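Prolyl endopeptidase (Myxococcus xanthus, PDB 2BKL) probably hydrolyses oligopeptides on the carboxyl side of proline and, less readily, of alanine, as a serine peptidase of the S9A family. Local coordinates at residues Q503-E514 and V539-Y550. Residues are numbered along the deposited sequence; the frame is centred on the assembly and turned at random.
Sequences QNVFDDFHAAAE and VGAAMTQRPELY
Segments 503-514 and 539-545 of two helices cross at -67°, their axes 9.8 Å apart; the CA atoms of F506 and A542 come nearest and, beyond the second helix, those of A513 and L549 on the 3-10 turn 547-549. Both helices belong to the alpha/beta-hydrolase domain: the second leads away from what is probably the nucleophile elbow, and F509, V539 and Y550 rest on I529 of strand 527-532, the strand before that elbow. A541 sets its methyl squarely over the F506 ring, CB 3.6 Å from the centroid in a CH-pi contact, while A542 CB meets the edge of F509.

Beside these apolar contacts the amides of Q503 and Q545 approach from opposite directions and exchange two hydrogen bonds: Q545 NE2 gives to Q503 OE1 at 2.9 Å, and Q503 NE2 gives almost straight (179°) to Q545 OE1. The second amide hydrogen of Q503 goes to D507 OD1, one turn on, which fixes which way the amide is flipped. Replacing Q503 by alanine would probably leave Q545 NE2 without this acceptor and D507 OD1 without its donor, with H510 alone of these partners still holding the Q545 amide. Q545 OE1 also takes a bond on a lone pair from H510 NE2, at 3.0 Å.

Both ring nitrogens of H510 are thereby engaged, because ND1 lies 2.9 Å from Y550 OH, a hydrogen bond in which either could donate. With CG beside the backbone N (chi1 -63°), the imidazole swings across to R546, whose CG covers one face. The bent R546 chain then carries its guanidinium between two acids in a salt-bridge network: NE pairs with E548 OE2, and NH2 with E514 OE2 at 3.1 Å, in the guanidinium plane but from above the carboxylate plane.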
ATOM      1  N   GLN A 503       1.097   8.651  18.816  1.00  5.40           N
ATOM      2  CA  GLN A 503       0.326   9.858  18.994  1.00  6.43           C
ATOM      3  C   GLN A 503       0.913  11.020  18.203  1.00  4.68           C
ATOM      4  O   GLN A 503       0.192  11.945  17.824  1.00  5.79           O
ATOM      5  CB  GLN A 503       0.192  10.233  20.472  1.00  7.56           C
ATOM      6  CG  GLN A 503      -0.627  11.476  20.772  1.00  6.09           C
ATOM      7  CD  GLN A 503      -2.039  11.384  20.288  1.00  6.61           C
ATOM      8  OE1 GLN A 503      -2.674  10.344  20.475  1.00  6.60           O
ATOM      9  NE2 GLN A 503      -2.588  12.488  19.755  1.00  6.30           N
ATOM     10  N   ASN A 504       2.227  11.029  17.962  1.00  4.63           N
ATOM     11  CA  ASN A 504       2.811  12.091  17.133  1.00  4.96           C
ATOM     12  C   ASN A 504       2.184  12.169  15.738  1.00  4.75           C
ATOM     13  O   ASN A 504       2.063  13.240  15.161  1.00  5.23           O
ATOM     14  CB  ASN A 504       4.295  11.883  16.950  1.00  4.79           C
ATOM     15  CG  ASN A 504       5.125  12.131  18.210  1.00  6.12           C
ATOM     16  OD1 ASN A 504       4.724  12.835  19.135  1.00  8.02           O
ATOM     17  ND2 ASN A 504       6.324  11.563  18.230  1.00  7.24           N
ATOM     18  N   VAL A 505       1.780  11.032  15.174  1.00  4.10           N
ATOM     19  CA  VAL A 505       1.181  10.998  13.859  1.00  4.68           C
ATOM     20  C   VAL A 505      -0.130  11.766  13.905  1.00  4.32           C
ATOM     21  O   VAL A 505      -0.431  12.580  13.024  1.00  4.62           O
ATOM     22  CB  VAL A 505       0.874   9.557  13.437  1.00  5.03           C
ATOM     23  CG1 VAL A 505       0.241   9.504  12.090  1.00  5.92           C
ATOM     24  CG2 VAL A 505       2.144   8.738  13.454  1.00  4.98           C
ATOM     25  N   PHE A 506      -0.931  11.488  14.922  1.00  4.86           N
ATOM     26  CA  PHE A 506      -2.202  12.135  15.094  1.00  4.69           C
ATOM     27  C   PHE A 506      -2.033  13.615  15.359  1.00  5.02           C
ATOM     28  O   PHE A 506      -2.739  14.438  14.759  1.00  5.24           O
ATOM     29  CB  PHE A 506      -3.035  11.444  16.189  1.00  5.38           C
ATOM     30  CG  PHE A 506      -3.089   9.921  16.072  1.00  4.83           C
ATOM     31  CD1 PHE A 506      -3.121   9.302  14.847  1.00  5.34           C
ATOM     32  CD2 PHE A 506      -3.090   9.129  17.212  1.00  5.87           C
ATOM     33  CE1 PHE A 506      -3.187   7.930  14.751  1.00  5.71           C
ATOM     34  CE2 PHE A 506      -3.143   7.726  17.111  1.00  6.82           C
ATOM     35  CZ  PHE A 506      -3.203   7.149  15.893  1.00  6.57           C
ATOM     36  N   ASP A 507      -1.044  13.959  16.177  1.00  4.77           N
ATOM     37  CA  ASP A 507      -0.737  15.378  16.409  1.00  5.17           C
ATOM     38  C   ASP A 507      -0.315  16.105  15.125  1.00  5.39           C
ATOM     39  O   ASP A 507      -0.749  17.223  14.869  1.00  6.14           O
ATOM     40  CB  ASP A 507       0.304  15.540  17.481  1.00  5.44           C
ATOM     41  CG  ASP A 507      -0.163  15.126  18.843  1.00  7.44           C
ATOM     42  OD1 ASP A 507      -1.390  15.060  19.107  1.00  9.29           O
ATOM     43  OD2 ASP A 507       0.680  14.866  19.698  1.00  9.29           O
ATOM     44  N   ASP A 508       0.490  15.461  14.291  1.00  5.16           N
ATOM     45  CA  ASP A 508       0.841  16.024  12.994  1.00  3.79           C
ATOM     46  C   ASP A 508      -0.392  16.253  12.142  1.00  5.35           C
ATOM     47  O   ASP A 508      -0.472  17.240  11.440  1.00  5.93           O
ATOM     48  CB  ASP A 508       1.812  15.118  12.235  1.00  5.09           C
ATOM     49  CG  ASP A 508       3.182  15.028  12.853  1.00  4.97           C
ATOM     50  OD1 ASP A 508       3.529  15.779  13.805  1.00  5.53           O
ATOM     51  OD2 ASP A 508       3.971  14.147  12.429  1.00  6.63           O
ATOM     52  N   PHE A 509      -1.378  15.358  12.198  1.00  4.91           N
ATOM     53  CA  PHE A 509      -2.577  15.504  11.368  1.00  4.28           C
ATOM     54  C   PHE A 509      -3.491  16.592  11.894  1.00  4.96           C
ATOM     55  O   PHE A 509      -4.011  17.381  11.099  1.00  4.22           O
ATOM     56  CB  PHE A 509      -3.313  14.165  11.318  1.00  4.61           C
ATOM     57  CG  PHE A 509      -4.242  13.985  10.134  1.00  5.53           C
ATOM     58  CD1 PHE A 509      -3.804  14.088   8.833  1.00  6.22           C
ATOM     59  CD2 PHE A 509      -5.567  13.689  10.336  1.00  6.91           C
ATOM     60  CE1 PHE A 509      -4.651  13.854   7.761  1.00  7.08           C
ATOM     61  CE2 PHE A 509      -6.421  13.459   9.259  1.00  8.59           C
ATOM     62  CZ  PHE A 509      -5.948  13.549   7.971  1.00  7.17           C
ATOM     63  N   HIS A 510      -3.710  16.634  13.216  1.00  4.45           N
ATOM     64  CA  HIS A 510      -4.489  17.741  13.764  1.00  4.87           C
ATOM     65  C   HIS A 510      -3.859  19.104  13.345  1.00  5.27           C
ATOM     66  O   HIS A 510      -4.575  20.033  13.008  1.00  5.34           O
ATOM     67  CB  HIS A 510      -4.554  17.730  15.263  1.00  4.06           C
ATOM     68  CG  HIS A 510      -5.233  16.543  15.879  1.00  5.57           C
ATOM     69  ND1 HIS A 510      -6.511  16.152  15.541  1.00  7.52           N
ATOM     70  CD2 HIS A 510      -4.831  15.724  16.885  1.00  5.44           C
ATOM     71  CE1 HIS A 510      -6.853  15.123  16.301  1.00  6.76           C
ATOM     72  NE2 HIS A 510      -5.848  14.830  17.110  1.00  6.37           N
ATOM     73  N   ALA A 511      -2.535  19.203  13.378  1.00  4.07           N
ATOM     74  CA  ALA A 511      -1.848  20.439  13.022  1.00  4.58           C
ATOM     75  C   ALA A 511      -2.020  20.770  11.547  1.00  5.17           C
ATOM     76  O   ALA A 511      -2.070  21.949  11.193  1.00  5.01           O
ATOM     77  CB  ALA A 511      -0.385  20.356  13.418  1.00  5.17           C
ATOM     78  N   ALA A 512      -2.109  19.770  10.670  1.00  4.38           N
ATOM     79  CA  ALA A 512      -2.384  20.027   9.247  1.00  5.09           C
ATOM     80  C   ALA A 512      -3.772  20.646   9.098  1.00  5.60           C
ATOM     81  O   ALA A 512      -3.941  21.604   8.336  1.00  4.65           O
ATOM     82  CB  ALA A 512      -2.307  18.754   8.444  1.00  5.14           C
ATOM     83  N   ALA A 513      -4.748  20.106   9.822  1.00  5.18           N
ATOM     84  CA  ALA A 513      -6.093  20.639   9.771  1.00  6.16           C
ATOM     85  C   ALA A 513      -6.147  22.058  10.271  1.00  6.69           C
ATOM     86  O   ALA A 513      -6.824  22.907   9.692  1.00  7.13           O
ATOM     87  CB  ALA A 513      -7.044  19.764  10.576  1.00  6.38           C
ATOM     88  N   GLU A 514      -5.402  22.341  11.322  1.00  5.56           N
ATOM     89  CA  GLU A 514      -5.359  23.698  11.855  1.00  6.56           C
ATOM     90  C   GLU A 514      -4.663  24.637  10.853  1.00  6.05           C
ATOM     91  O   GLU A 514      -5.083  25.783  10.669  1.00  5.88           O
ATOM     92  CB  GLU A 514      -4.614  23.752  13.177  1.00  7.43           C
ATOM     93  CG  GLU A 514      -5.373  23.113  14.340  1.00 11.01           C
ATOM     94  CD  GLU A 514      -4.491  22.887  15.580  1.00 14.12           C
ATOM     95  OE1 GLU A 514      -3.276  22.615  15.467  1.00 21.11           O
ATOM     96  OE2 GLU A 514      -5.020  23.035  16.694  1.00 20.39           O
ATOM     97  N   VAL A 539      -7.851   8.624  10.878  1.00  4.13           N
ATOM     98  CA  VAL A 539      -9.032   9.502  10.890  1.00  5.42           C
ATOM     99  C   VAL A 539      -9.981   9.185  12.043  1.00  5.56           C
ATOM    100  O   VAL A 539     -10.667  10.079  12.540  1.00  6.62           O
ATOM    101  CB  VAL A 539      -9.755   9.617   9.513  1.00  5.71           C
ATOM    102  CG1 VAL A 539      -8.802  10.148   8.492  1.00  5.04           C
ATOM    103  CG2 VAL A 539     -10.369   8.307   9.068  1.00  5.46           C
ATOM    104  N   GLY A 540     -10.038   7.927  12.474  1.00  5.87           N
ATOM    105  CA  GLY A 540     -10.770   7.590  13.676  1.00  5.79           C
ATOM    106  C   GLY A 540     -10.219   8.227  14.928  1.00  5.07           C
ATOM    107  O   GLY A 540     -10.987   8.720  15.786  1.00  5.05           O
ATOM    108  N   ALA A 541      -8.886   8.261  15.048  1.00  5.14           N
ATOM    109  CA  ALA A 541      -8.210   8.927  16.153  1.00  5.85           C
ATOM    110  C   ALA A 541      -8.456  10.441  16.078  1.00  6.44           C
ATOM    111  O   ALA A 541      -8.769  11.083  17.059  1.00  6.39           O
ATOM    112  CB  ALA A 541      -6.726   8.593  16.128  1.00  7.68           C
ATOM    113  N   ALA A 542      -8.356  10.984  14.878  1.00  6.20           N
ATOM    114  CA  ALA A 542      -8.512  12.424  14.710  1.00  6.94           C
ATOM    115  C   ALA A 542      -9.930  12.828  15.141  1.00  5.37           C
ATOM    116  O   ALA A 542     -10.094  13.803  15.877  1.00  6.24           O
ATOM    117  CB  ALA A 542      -8.242  12.823  13.286  1.00  6.48           C
ATOM    118  N   MET A 543     -10.952  12.073  14.712  1.00  6.02           N
ATOM    119  CA  MET A 543     -12.335  12.489  14.965  1.00  7.46           C
ATOM    120  C   MET A 543     -12.732  12.269  16.409  1.00  7.54           C
ATOM    121  O   MET A 543     -13.600  12.971  16.906  1.00  8.53           O
ATOM    122  CB  MET A 543     -13.305  11.830  14.004  1.00 11.58           C
ATOM    123  CG  MET A 543     -13.682  10.452  14.302  1.00 12.97           C
ATOM    124  SD  MET A 543     -15.084   9.864  13.259  1.00 11.01           S
ATOM    125  CE  MET A 543     -16.386  10.434  13.817  1.00 14.14           C
ATOM    126  N   THR A 544     -12.111  11.302  17.092  1.00  6.29           N
ATOM    127  CA  THR A 544     -12.422  11.076  18.504  1.00  6.50           C
ATOM    128  C   THR A 544     -11.667  12.024  19.425  1.00  6.98           C
ATOM    129  O   THR A 544     -12.159  12.365  20.508  1.00  8.17           O
ATOM    130  CB  THR A 544     -12.191   9.602  18.930  1.00  5.89           C
ATOM    131  OG1 THR A 544     -10.899   9.144  18.542  1.00  6.27           O
ATOM    132  CG2 THR A 544     -13.225   8.639  18.278  1.00  6.55           C
ATOM    133  N   GLN A 545     -10.470  12.442  19.027  1.00  5.62           N
ATOM    134  CA  GLN A 545      -9.661  13.385  19.830  1.00  5.94           C
ATOM    135  C   GLN A 545     -10.067  14.840  19.707  1.00  6.83           C
ATOM    136  O   GLN A 545     -10.132  15.560  20.710  1.00  9.18           O
ATOM    137  CB  GLN A 545      -8.174  13.241  19.470  1.00  6.60           C
ATOM    138  CG  GLN A 545      -7.623  11.889  19.877  1.00  7.08           C
ATOM    139  CD  GLN A 545      -6.144  11.722  19.637  1.00  9.03           C
ATOM    140  OE1 GLN A 545      -5.497  12.537  18.973  1.00  8.94           O
ATOM    141  NE2 GLN A 545      -5.590  10.635  20.175  1.00 10.03           N
ATOM    142  N   ARG A 546     -10.305  15.285  18.479  1.00  6.34           N
ATOM    143  CA  ARG A 546     -10.548  16.688  18.189  1.00  7.30           C
ATOM    144  C   ARG A 546     -11.655  16.823  17.166  1.00  7.74           C
ATOM    145  O   ARG A 546     -11.450  17.354  16.071  1.00  8.01           O
ATOM    146  CB  ARG A 546      -9.283  17.362  17.679  1.00  9.48           C
ATOM    147  CG  ARG A 546      -8.133  17.327  18.657  1.00 12.79           C
ATOM    148  CD  ARG A 546      -8.183  18.359  19.688  1.00 18.78           C
ATOM    149  NE  ARG A 546      -8.181  19.740  19.188  1.00 18.26           N
ATOM    150  CZ  ARG A 546      -7.144  20.428  18.690  1.00 19.63           C
ATOM    151  NH1 ARG A 546      -5.930  19.927  18.537  1.00 23.91           N
ATOM    152  NH2 ARG A 546      -7.345  21.696  18.340  1.00 21.32           N
ATOM    153  N   PRO A 547     -12.852  16.363  17.504  1.00  7.28           N
ATOM    154  CA  PRO A 547     -13.968  16.384  16.555  1.00  8.11           C
ATOM    155  C   PRO A 547     -14.284  17.793  16.032  1.00  8.74           C
ATOM    156  O   PRO A 547     -14.714  17.920  14.877  1.00 10.31           O
ATOM    157  CB  PRO A 547     -15.133  15.789  17.370  1.00  7.85           C
ATOM    158  CG  PRO A 547     -14.742  16.007  18.814  1.00  7.16           C
ATOM    159  CD  PRO A 547     -13.257  15.813  18.819  1.00  7.81           C
ATOM    160  N   GLU A 548     -14.039  18.811  16.843  1.00  8.89           N
ATOM    161  CA  GLU A 548     -14.314  20.183  16.470  1.00  8.46           C
ATOM    162  C   GLU A 548     -13.501  20.719  15.317  1.00  9.09           C
ATOM    163  O   GLU A 548     -13.860  21.735  14.746  1.00 11.50           O
ATOM    164  CB  GLU A 548     -14.188  21.095  17.700  1.00 10.76           C
ATOM    165  CG  GLU A 548     -12.773  21.392  18.154  1.00 12.45           C
ATOM    166  CD  GLU A 548     -12.065  20.283  18.952  1.00 14.06           C
ATOM    167  OE1 GLU A 548     -12.645  19.211  19.256  1.00 15.35           O
ATOM    168  OE2 GLU A 548     -10.909  20.531  19.359  1.00 19.37           O
ATOM    169  N   LEU A 549     -12.418  20.049  14.954  1.00  7.49           N
ATOM    170  CA  LEU A 549     -11.592  20.509  13.820  1.00  7.08           C
ATOM    171  C   LEU A 549     -12.132  20.103  12.449  1.00  6.49           C
ATOM    172  O   LEU A 549     -11.650  20.614  11.444  1.00  7.58           O
ATOM    173  CB  LEU A 549     -10.162  19.978  13.938  1.00  7.89           C
ATOM    174  CG  LEU A 549      -9.306  20.403  15.108  1.00  8.48           C
ATOM    175  CD1 LEU A 549      -7.923  19.765  15.051  1.00  9.37           C
ATOM    176  CD2 LEU A 549      -9.168  21.910  15.155  1.00  8.94           C
ATOM    177  N   TYR A 550     -13.098  19.197  12.405  1.00  5.41           N
ATOM    178  CA  TYR A 550     -13.479  18.501  11.184  1.00  7.43           C
ATOM    179  C   TYR A 550     -14.978  18.547  10.935  1.00  9.30           C
ATOM    180  O   TYR A 550     -15.774  18.481  11.880  1.00 12.29           O
ATOM    181  CB  TYR A 550     -13.030  17.039  11.271  1.00  7.66           C
ATOM    182  CG  TYR A 550     -11.581  16.868  11.704  1.00  7.31           C
ATOM    183  CD1 TYR A 550     -10.537  17.198  10.844  1.00  6.67           C
ATOM    184  CD2 TYR A 550     -11.250  16.399  12.965  1.00  6.66           C
ATOM    185  CE1 TYR A 550      -9.235  17.047  11.231  1.00  6.41           C
ATOM    186  CE2 TYR A 550      -9.938  16.251  13.388  1.00  6.22           C
ATOM    187  CZ  TYR A 550      -8.918  16.584  12.506  1.00  5.65           C
ATOM    188  OH  TYR A 550      -7.623  16.475  12.911  1.00  7.06           O
TER
HETATM  189  O   HOH W   1      -9.532  22.590  11.450  1.00 15.46           O